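Local coordinates for protein thiamine phosphate pyrophosphorylase (Pyrococcus furiosus, PDB 1XI3) that probably condenses a thiazole phosphate with a pyrimidine pyrophosphate to form thiamine monophosphate, releasing diphosphate, in a magnesium-dependent step of thiamine biosynthesis, at residues 130-135 with 159-164. Sequence-based numbering, arbitrary orientation.
Sequences DYLGAG and ESVKIP
Leu132 N donates a hydrogen bond to Pro164 O (2.9 Å), straight to within 22° (N-H...O 158°) and lying in the carbonyl plane. The same oxygen meets Tyr131 CA at 3.3 Å, a bent C-H...O contact, while the CB atoms of Tyr131 and Pro164 touch at 4.0 Å. One residue earlier, Asp130 O sits against Pro164 CD (3.3 Å) and Ile163 CB. The Leu132 isobutyl group works as a fork. Its CD2 meets Ile163 CD1 at 3.6 Å, the two side chains crossing at about a right angle; its CD1 points tip to tip at both methyls of Val161, with CG2 at 4.1 Å. Ile163 reaches the leucine because CG1 stands between the backbone N and the carbonyl carbon (chi1 55°), and the extended chi2 carries CD1 onward to it.

Around this patch, Ala121 and Ala124 of helix 118-127 and Ile157 of helix 150-160 also pack on Leu132. The Tyr131 ring leads away from the contact, its OH hydrogen-bonded to that of Tyr18 and its ring edge-to-face with Phe74; the Tyr131 side chain lies about 5 Å from that of Gln44, a residue predicted to bind the pyrimidine substrate.

This is the return of a beta-alpha-beta crossover in the TIM barrel: one directed backbone bond begins the parallel pairing of strands 131-135 and 165-168, continued by Leu132 with Val166, while the methyls of Leu132, Val161 and Ile163 pack against one another where the strand meets the end of helix 150-160.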
loop_
_atom_site.group_PDB
_atom_site.type_symbol
_atom_site.label_atom_id
_atom_site.label_comp_id
_atom_site.label_asym_id
_atom_site.label_seq_id
_atom_site.Cartn_x
_atom_site.Cartn_y
_atom_site.Cartn_z
ATOM N N ASP A 130 8.744 0.247 -18.072
ATOM C CA ASP A 130 8.598 -0.720 -19.156
ATOM C C ASP A 130 7.581 -0.322 -20.207
ATOM O O ASP A 130 7.729 -0.678 -21.374
ATOM C CB ASP A 130 8.232 -2.088 -18.554
ATOM C CG ASP A 130 9.338 -2.622 -17.687
ATOM O OD1 ASP A 130 9.169 -2.764 -16.468
ATOM O OD2 ASP A 130 10.431 -2.882 -18.246
ATOM N N TYR A 131 6.540 0.402 -19.804
ATOM C CA TYR A 131 5.606 0.995 -20.746
ATOM C C TYR A 131 5.038 2.246 -20.149
ATOM O O TYR A 131 5.212 2.524 -18.962
ATOM C CB TYR A 131 4.467 0.016 -21.159
ATOM C CG TYR A 131 3.466 -0.261 -20.057
ATOM C CD1 TYR A 131 3.706 -1.249 -19.074
ATOM C CD2 TYR A 131 2.299 0.480 -19.953
ATOM C CE1 TYR A 131 2.787 -1.483 -18.041
ATOM C CE2 TYR A 131 1.385 0.253 -18.922
ATOM C CZ TYR A 131 1.640 -0.715 -17.959
ATOM O OH TYR A 131 0.723 -0.883 -16.940
ATOM N N LEU A 132 4.388 3.013 -21.012
ATOM C CA LEU A 132 3.761 4.267 -20.615
ATOM C C LEU A 132 2.275 4.164 -20.791
ATOM O O LEU A 132 1.779 3.634 -21.795
ATOM C CB LEU A 132 4.231 5.450 -21.492
ATOM C CG LEU A 132 5.727 5.689 -21.520
ATOM C CD1 LEU A 132 6.017 6.936 -22.364
ATOM C CD2 LEU A 132 6.268 5.866 -20.134
ATOM N N GLY A 133 1.552 4.721 -19.816
ATOM C CA GLY A 133 0.146 5.070 -19.971
ATOM C C GLY A 133 0.093 6.574 -20.252
ATOM O O GLY A 133 0.189 7.350 -19.332
ATOM N N ALA A 134 -0.083 6.935 -21.519
ATOM C CA ALA A 134 -0.034 8.370 -21.948
ATOM C C ALA A 134 -1.428 8.902 -22.101
ATOM O O ALA A 134 -2.231 8.378 -22.876
ATOM C CB ALA A 134 0.742 8.514 -23.244
ATOM N N GLY A 135 -1.777 9.937 -21.318
ATOM C CA GLY A 135 -3.088 10.521 -21.401
ATOM C C GLY A 135 -3.150 11.845 -20.638
ATOM O O GLY A 135 -2.134 12.341 -20.227
ATOM N N GLU A 159 6.284 9.229 -30.971
ATOM C CA GLU A 159 7.473 9.506 -31.784
ATOM C C GLU A 159 8.770 9.622 -30.977
ATOM O O GLU A 159 9.862 9.407 -31.523
ATOM C CB GLU A 159 7.276 10.811 -32.549
ATOM C CG GLU A 159 6.190 10.775 -33.579
ATOM C CD GLU A 159 5.925 12.152 -34.203
ATOM O OE1 GLU A 159 4.991 12.254 -35.042
ATOM O OE2 GLU A 159 6.630 13.128 -33.838
ATOM N N SER A 160 8.655 9.966 -29.690
ATOM C CA SER A 160 9.785 10.353 -28.881
ATOM C C SER A 160 10.343 9.286 -27.975
ATOM O O SER A 160 11.449 9.454 -27.449
ATOM C CB SER A 160 9.417 11.577 -28.037
ATOM O OG SER A 160 8.914 12.631 -28.854
ATOM N N VAL A 161 9.603 8.191 -27.767
ATOM C CA VAL A 161 10.069 7.133 -26.872
ATOM C C VAL A 161 10.147 5.802 -27.598
ATOM O O VAL A 161 9.519 5.623 -28.630
ATOM C CB VAL A 161 9.151 6.959 -25.617
ATOM C CG1 VAL A 161 8.987 8.262 -24.907
ATOM C CG2 VAL A 161 7.796 6.358 -25.993
ATOM N N LYS A 162 10.926 4.881 -27.030
ATOM C CA LYS A 162 11.177 3.573 -27.639
ATOM C C LYS A 162 10.416 2.432 -26.958
ATOM O O LYS A 162 10.306 1.339 -27.525
ATOM C CB LYS A 162 12.667 3.272 -27.571
ATOM C CG LYS A 162 13.498 4.284 -28.332
ATOM N N ILE A 163 9.924 2.685 -25.745
ATOM C CA ILE A 163 9.124 1.702 -25.012
ATOM C C ILE A 163 7.643 1.763 -25.440
ATOM O O ILE A 163 7.180 2.760 -26.028
ATOM C CB ILE A 163 9.208 1.894 -23.469
ATOM C CG1 ILE A 163 8.829 3.337 -23.038
ATOM C CG2 ILE A 163 10.602 1.545 -22.954
ATOM C CD1 ILE A 163 8.686 3.542 -21.567
ATOM N N PRO A 164 6.884 0.663 -25.196
ATOM C CA PRO A 164 5.495 0.676 -25.567
ATOM C C PRO A 164 4.684 1.774 -24.909
ATOM O O PRO A 164 4.948 2.137 -23.760
ATOM C CB PRO A 164 4.983 -0.672 -25.105
ATOM C CG PRO A 164 6.199 -1.540 -25.061
ATOM C CD PRO A 164 7.296 -0.639 -24.653
#